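Local atomic coordinates of uncharacterized N-acetyltransferase SSO0209 (Sulfolobus solfataricus P2, PDB entry 4R3L), a protein that transfers the acetyl group of acetyl-CoA to the free alpha-amino group at protein N-termini, preferring those that begin with serine. Residues R69-F74 against E123-V128; A52-I57 against L108-K113. All coordinates share one frame; numbering follows the deposited sequence.

Contact 1: R69-F74 against E123-V128; sequences RIEWGF and EIYLEV
Glu71 and Tyr125 reach over the strand that separates their own, 83-94, and join through one short hydrogen bond. From CB, the Glu71 chain sets out with CG anti to its carbonyl carbon (chi1 -50°) and then runs extended, which carries the carboxylate away from strand 61-72 and toward the phenol. CD comes within 3.3 Å of Tyr125 OH without bonding to it. The bond itself is made by OE1, which accepts a 2.6 Å hydrogen bond from Tyr125 OH on its syn lone pair, the side facing the other carboxylate oxygen. OE1 lies in the plane of the tyrosine ring at its edge, and is also 3.4 Å from Tyr125 CE2. The two side chains meet at about a right angle, with carboxylate and ring planes turned 52° apart. OE2 points to other partners: Arg69 NH1 approaches it at 3.1 Å in a salt bridge whose hydrogen bond is weak and bent (132°), and His88 ND1 is hydrogen-bonded to it. The carboxylate is thus held through both oxygens, which helps to fix its rotation.

On the intervening strand, His88 also stacks its ring on Tyr125, and His88 NE2 is hydrogen-bonded to Glu127 OE1. Glu71 therefore acts as a second-shell residue, holding both the imidazole and the phenol that packs against it. His88 and Glu127 are zinc-binding residues of this enzyme, present here without the metal, and Glu127 also touches coenzyme A and the bound peptide, so the cross-strand network borders the zinc-binding and substrate site on the central sheet of the GNAT fold.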
loop_
_atom_site.group_PDB
_atom_site.type_symbol
_atom_site.label_atom_id
_atom_site.label_comp_id
_atom_site.label_asym_id
_atom_site.label_seq_id
_atom_site.Cartn_x
_atom_site.Cartn_y
_atom_site.Cartn_z
ATOM N N ARG A 69 -1.597 -5.363 -4.496
ATOM C CA ARG A 69 -2.428 -6.193 -5.359
ATOM C C ARG A 69 -2.067 -5.827 -6.790
ATOM O O ARG A 69 -1.915 -4.649 -7.101
ATOM C CB ARG A 69 -3.916 -5.959 -5.089
ATOM C CG ARG A 69 -4.846 -6.813 -5.927
ATOM C CD ARG A 69 -6.224 -6.176 -5.938
ATOM N NE ARG A 69 -7.283 -7.144 -6.151
ATOM C CZ ARG A 69 -8.544 -6.805 -6.390
ATOM N NH1 ARG A 69 -8.875 -5.518 -6.463
ATOM N NH2 ARG A 69 -9.466 -7.743 -6.562
ATOM N N ILE A 70 -1.912 -6.820 -7.657
ATOM C CA ILE A 70 -1.553 -6.553 -9.043
ATOM C C ILE A 70 -2.783 -6.764 -9.931
ATOM O O ILE A 70 -3.477 -7.779 -9.797
ATOM C CB ILE A 70 -0.405 -7.448 -9.521
ATOM C CG1 ILE A 70 0.842 -7.241 -8.647
ATOM C CG2 ILE A 70 -0.107 -7.156 -10.987
ATOM C CD1 ILE A 70 1.361 -5.803 -8.692
ATOM N N GLU A 71 -3.061 -5.807 -10.815
ATOM C CA GLU A 71 -4.314 -5.826 -11.584
ATOM C C GLU A 71 -4.101 -5.562 -13.077
ATOM O O GLU A 71 -3.077 -5.035 -13.472
ATOM C CB GLU A 71 -5.281 -4.785 -11.016
ATOM C CG GLU A 71 -5.460 -4.877 -9.507
ATOM C CD GLU A 71 -6.173 -3.671 -8.917
ATOM O OE1 GLU A 71 -6.179 -2.600 -9.554
ATOM O OE2 GLU A 71 -6.725 -3.809 -7.812
ATOM N N TRP A 72 -5.066 -5.946 -13.905
ATOM C CA TRP A 72 -5.044 -5.558 -15.319
ATOM C C TRP A 72 -6.399 -4.960 -15.633
ATOM O O TRP A 72 -7.430 -5.553 -15.325
ATOM C CB TRP A 72 -4.735 -6.751 -16.239
ATOM C CG TRP A 72 -4.772 -6.376 -17.695
ATOM C CD1 TRP A 72 -3.859 -5.611 -18.377
ATOM C CD2 TRP A 72 -5.784 -6.734 -18.638
ATOM N NE1 TRP A 72 -4.252 -5.473 -19.693
ATOM C CE2 TRP A 72 -5.418 -6.149 -19.876
ATOM C CE3 TRP A 72 -6.959 -7.478 -18.558
ATOM C CZ2 TRP A 72 -6.201 -6.304 -21.021
ATOM C CZ3 TRP A 72 -7.727 -7.632 -19.698
ATOM C CH2 TRP A 72 -7.346 -7.047 -20.915
ATOM N N GLY A 73 -6.416 -3.762 -16.205
ATOM C CA GLY A 73 -7.692 -3.116 -16.423
ATOM C C GLY A 73 -7.544 -1.672 -16.825
ATOM O O GLY A 73 -6.447 -1.213 -17.124
ATOM N N PHE A 74 -8.663 -0.964 -16.828
ATOM C CA PHE A 74 -8.685 0.410 -17.268
ATOM C C PHE A 74 -7.817 1.300 -16.370
ATOM O O PHE A 74 -7.854 1.209 -15.143
ATOM C CB PHE A 74 -10.123 0.921 -17.324
ATOM C CG PHE A 74 -10.958 0.242 -18.382
ATOM C CD1 PHE A 74 -10.650 0.395 -19.727
ATOM C CD2 PHE A 74 -12.022 -0.562 -18.032
ATOM C CE1 PHE A 74 -11.412 -0.230 -20.704
ATOM C CE2 PHE A 74 -12.793 -1.189 -19.009
ATOM C CZ PHE A 74 -12.476 -1.025 -20.345
ATOM N N GLU A 123 1.245 1.804 -13.729
ATOM C CA GLU A 123 0.865 2.799 -12.740
ATOM C C GLU A 123 0.725 2.160 -11.367
ATOM O O GLU A 123 0.554 0.952 -11.258
ATOM C CB GLU A 123 -0.438 3.490 -13.132
ATOM C CG GLU A 123 -1.665 2.582 -13.183
ATOM C CD GLU A 123 -2.944 3.354 -12.907
ATOM O OE1 GLU A 123 -3.017 3.989 -11.835
ATOM O OE2 GLU A 123 -3.864 3.346 -13.754
ATOM N N ILE A 124 0.833 2.974 -10.323
ATOM C CA ILE A 124 0.570 2.508 -8.970
ATOM C C ILE A 124 -0.514 3.414 -8.430
ATOM O O ILE A 124 -0.505 4.609 -8.697
ATOM C CB ILE A 124 1.832 2.536 -8.055
ATOM C CG1 ILE A 124 1.463 2.184 -6.614
ATOM C CG2 ILE A 124 2.497 3.917 -8.057
ATOM C CD1 ILE A 124 2.647 1.980 -5.688
ATOM N N TYR A 125 -1.477 2.854 -7.710
ATOM C CA TYR A 125 -2.469 3.699 -7.079
ATOM C C TYR A 125 -2.945 3.131 -5.753
ATOM O O TYR A 125 -2.613 1.999 -5.377
ATOM C CB TYR A 125 -3.668 3.912 -8.009
ATOM C CG TYR A 125 -4.596 2.719 -8.128
ATOM C CD1 TYR A 125 -5.810 2.692 -7.456
ATOM C CD2 TYR A 125 -4.259 1.628 -8.914
ATOM C CE1 TYR A 125 -6.664 1.630 -7.569
ATOM C CE2 TYR A 125 -5.119 0.544 -9.034
ATOM C CZ TYR A 125 -6.315 0.553 -8.357
ATOM O OH TYR A 125 -7.169 -0.515 -8.463
ATOM N N LEU A 126 -3.727 3.938 -5.051
ATOM C CA LEU A 126 -4.204 3.588 -3.728
ATOM C C LEU A 126 -5.380 4.470 -3.384
ATOM O O LEU A 126 -5.647 5.456 -4.074
ATOM C CB LEU A 126 -3.089 3.754 -2.691
ATOM C CG LEU A 126 -2.456 5.151 -2.656
ATOM C CD1 LEU A 126 -3.217 6.155 -1.765
ATOM C CD2 LEU A 126 -0.996 5.075 -2.241
ATOM N N GLU A 127 -6.059 4.121 -2.303
ATOM C CA GLU A 127 -7.115 4.958 -1.752
ATOM C C GLU A 127 -6.675 5.498 -0.389
ATOM O O GLU A 127 -6.027 4.785 0.374
ATOM C CB GLU A 127 -8.415 4.161 -1.623
ATOM C CG GLU A 127 -9.138 3.887 -2.938
ATOM C CD GLU A 127 -8.606 2.685 -3.688
ATOM O OE1 GLU A 127 -8.031 1.776 -3.052
ATOM O OE2 GLU A 127 -8.780 2.639 -4.927
ATOM N N VAL A 128 -6.997 6.749 -0.066
ATOM C CA VAL A 128 -6.658 7.251 1.273
ATOM C C VAL A 128 -7.789 8.132 1.831
ATOM O O VAL A 128 -8.363 8.911 1.091
ATOM C CB VAL A 128 -5.322 8.032 1.248
ATOM C CG1 VAL A 128 -5.369 9.175 0.247
ATOM C CG2 VAL A 128 -4.951 8.535 2.634
#

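Contact 2: A52-I57 against L108-K113; sequences AFFVAI and LEASMK
The chain at Ala52, just before strand 54-58 begins, runs close beside helix 103-119, with the CA atoms of Ala52 and Ser111 only 4.5 Å apart. This is helix-on-sheet packing within the GNAT fold: Ala110 and Ser111 of the helix rest against Phe54, the first residue of the strand, and against Ala52 just ahead of it. Phe54 supplies the apolar half. Its CG stands anti to the carbonyl carbon, which presents the broad side of the ring to the helix. Ala110 CB sits over the centre of that face, 3.6 Å from the ring centroid and 9° off the normal, a nearly ideal CH-pi contact in which the methyl group is close to all six ring carbons. At the rim, Phe54 CE2 comes to 3.4 Å from Ala110 O, so the helix backbone as well as the methyl abuts the ring. Leu107, one turn earlier on the helix, and Asn16 of strand 13-16 also pack on Phe54. Cutting Phe54 back to alanine is likely to leave the Ala110 methyl without its aromatic platform and to open a gap between strand and helix.

The polar half lies at Ser111, a buried residue whose neighbours include Ile66 of strand 61-72. With OG anti to the backbone N (chi1 -166°), the hydroxyl is directed at the Ala52 backbone, where Ala52 CB lies 3.7 Å from Ser111 OG. Ser111 OG donates a 2.7 Å hydrogen bond to Ala52 O, arriving in the carbonyl plane on a lone pair, with a C=O...OG angle of 140°.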
loop_
_atom_site.group_PDB
_atom_site.type_symbol
_atom_site.label_atom_id
_atom_site.label_comp_id
_atom_site.label_asym_id
_atom_site.label_seq_id
_atom_site.Cartn_x
_atom_site.Cartn_y
_atom_site.Cartn_z
ATOM N N ALA A 52 6.098 -8.009 -4.269
ATOM C CA ALA A 52 5.905 -6.580 -3.991
ATOM C C ALA A 52 5.386 -6.324 -2.562
ATOM O O ALA A 52 5.032 -5.181 -2.213
ATOM C CB ALA A 52 4.942 -5.958 -5.044
ATOM N N PHE A 53 5.379 -7.380 -1.741
ATOM C CA PHE A 53 4.877 -7.348 -0.363
ATOM C C PHE A 53 6.097 -7.262 0.559
ATOM O O PHE A 53 6.853 -8.235 0.716
ATOM C CB PHE A 53 4.061 -8.642 -0.067
ATOM C CG PHE A 53 3.145 -8.593 1.137
ATOM C CD1 PHE A 53 1.933 -9.317 1.107
ATOM C CD2 PHE A 53 3.427 -7.827 2.257
ATOM C CE1 PHE A 53 1.069 -9.296 2.199
ATOM C CE2 PHE A 53 2.549 -7.801 3.350
ATOM C CZ PHE A 53 1.371 -8.539 3.310
ATOM N N PHE A 54 6.318 -6.103 1.161
ATOM C CA PHE A 54 7.493 -5.931 1.993
ATOM C C PHE A 54 7.154 -5.673 3.455
ATOM O O PHE A 54 6.081 -5.163 3.778
ATOM C CB PHE A 54 8.342 -4.780 1.454
ATOM C CG PHE A 54 9.035 -5.085 0.155
ATOM C CD1 PHE A 54 10.333 -5.601 0.153
ATOM C CD2 PHE A 54 8.425 -4.835 -1.063
ATOM C CE1 PHE A 54 10.987 -5.868 -1.050
ATOM C CE2 PHE A 54 9.070 -5.118 -2.260
ATOM C CZ PHE A 54 10.350 -5.630 -2.253
ATOM N N VAL A 55 8.091 -6.024 4.331
ATOM C CA VAL A 55 8.013 -5.636 5.731
ATOM C C VAL A 55 9.249 -4.829 6.112
ATOM O O VAL A 55 10.294 -4.968 5.490
ATOM C CB VAL A 55 7.905 -6.851 6.670
ATOM C CG1 VAL A 55 6.501 -7.515 6.570
ATOM C CG2 VAL A 55 9.030 -7.850 6.387
ATOM N N ALA A 56 9.089 -3.975 7.119
ATOM C CA ALA A 56 10.183 -3.231 7.737
ATOM C C ALA A 56 10.486 -3.889 9.059
ATOM O O ALA A 56 9.564 -4.196 9.826
ATOM C CB ALA A 56 9.812 -1.781 7.953
ATOM N N ILE A 57 11.768 -4.109 9.321
ATOM C CA ILE A 57 12.200 -4.847 10.496
ATOM C C ILE A 57 13.064 -3.984 11.405
ATOM O O ILE A 57 13.979 -3.319 10.931
ATOM C CB ILE A 57 13.013 -6.090 10.098
ATOM C CG1 ILE A 57 12.207 -6.987 9.160
ATOM C CG2 ILE A 57 13.497 -6.849 11.353
ATOM C CD1 ILE A 57 10.989 -7.577 9.807
ATOM N N LEU A 108 7.141 1.916 0.095
ATOM C CA LEU A 108 6.528 2.254 -1.191
ATOM C C LEU A 108 7.518 2.143 -2.338
ATOM O O LEU A 108 7.166 1.667 -3.407
ATOM C CB LEU A 108 5.933 3.665 -1.164
ATOM C CG LEU A 108 4.574 3.824 -0.489
ATOM C CD1 LEU A 108 4.388 5.234 0.040
ATOM C CD2 LEU A 108 3.456 3.471 -1.488
ATOM N N GLU A 109 8.758 2.587 -2.132
ATOM C CA GLU A 109 9.728 2.504 -3.212
ATOM C C GLU A 109 9.995 1.062 -3.591
ATOM O O GLU A 109 10.103 0.736 -4.774
ATOM C CB GLU A 109 11.046 3.187 -2.835
ATOM C CG GLU A 109 12.003 3.352 -4.031
ATOM C CD GLU A 109 12.926 2.148 -4.285
ATOM O OE1 GLU A 109 12.990 1.218 -3.450
ATOM O OE2 GLU A 109 13.611 2.142 -5.338
ATOM N N ALA A 110 10.104 0.205 -2.582
ATOM C CA ALA A 110 10.415 -1.195 -2.823
ATOM C C ALA A 110 9.263 -1.875 -3.552
ATOM O O ALA A 110 9.474 -2.632 -4.511
ATOM C CB ALA A 110 10.709 -1.917 -1.502
ATOM N N SER A 111 8.048 -1.613 -3.078
ATOM C CA SER A 111 6.866 -2.196 -3.704
ATOM C C SER A 111 6.733 -1.682 -5.131
ATOM O O SER A 111 6.478 -2.453 -6.045
ATOM C CB SER A 111 5.597 -1.892 -2.890
ATOM O OG SER A 111 4.518 -2.728 -3.314
ATOM N N MET A 112 6.926 -0.378 -5.328
ATOM C CA MET A 112 6.855 0.193 -6.674
ATOM C C MET A 112 7.835 -0.446 -7.653
ATOM O O MET A 112 7.491 -0.739 -8.797
ATOM C CB MET A 112 7.122 1.695 -6.623
ATOM C CG MET A 112 5.950 2.478 -6.135
ATOM S SD MET A 112 6.359 4.208 -5.866
ATOM C CE MET A 112 6.990 4.637 -7.474
ATOM N N LYS A 113 9.067 -0.635 -7.197
ATOM C CA LYS A 113 10.105 -1.213 -8.044
ATOM C C LYS A 113 9.718 -2.627 -8.461
ATOM O O LYS A 113 9.916 -3.009 -9.608
ATOM C CB LYS A 113 11.456 -1.217 -7.319
ATOM C CG LYS A 113 12.633 -1.702 -8.167
ATOM C CD LYS A 113 13.960 -1.496 -7.430
ATOM C CE LYS A 113 15.148 -1.905 -8.303
ATOM N NZ LYS A 113 16.468 -1.706 -7.632
#

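In the fold
The two contacts lie with their centres about 15 Å apart in one GNAT domain and share its mixed seven-stranded sheet. Their segments alternate along the chain: 52-57, then 69-74, 108-113 and finally 123-128. Strands 54-58 and 61-72 follow each other and are antiparallel neighbours, while helix 103-119 leads directly into strand 123-129. The contacts also touch each other, Ile124 CD1 meeting Met112 CG at 3.4 Å. Ile70 and Ile124 pack on helix 103-119, whereas Glu71 and Tyr125 of contact 1 meet His88, so the helix packing of contact 2 and the zinc-site network of contact 1 are built on one sheet, with strands 61-72 and 123-129 carrying side chains to both.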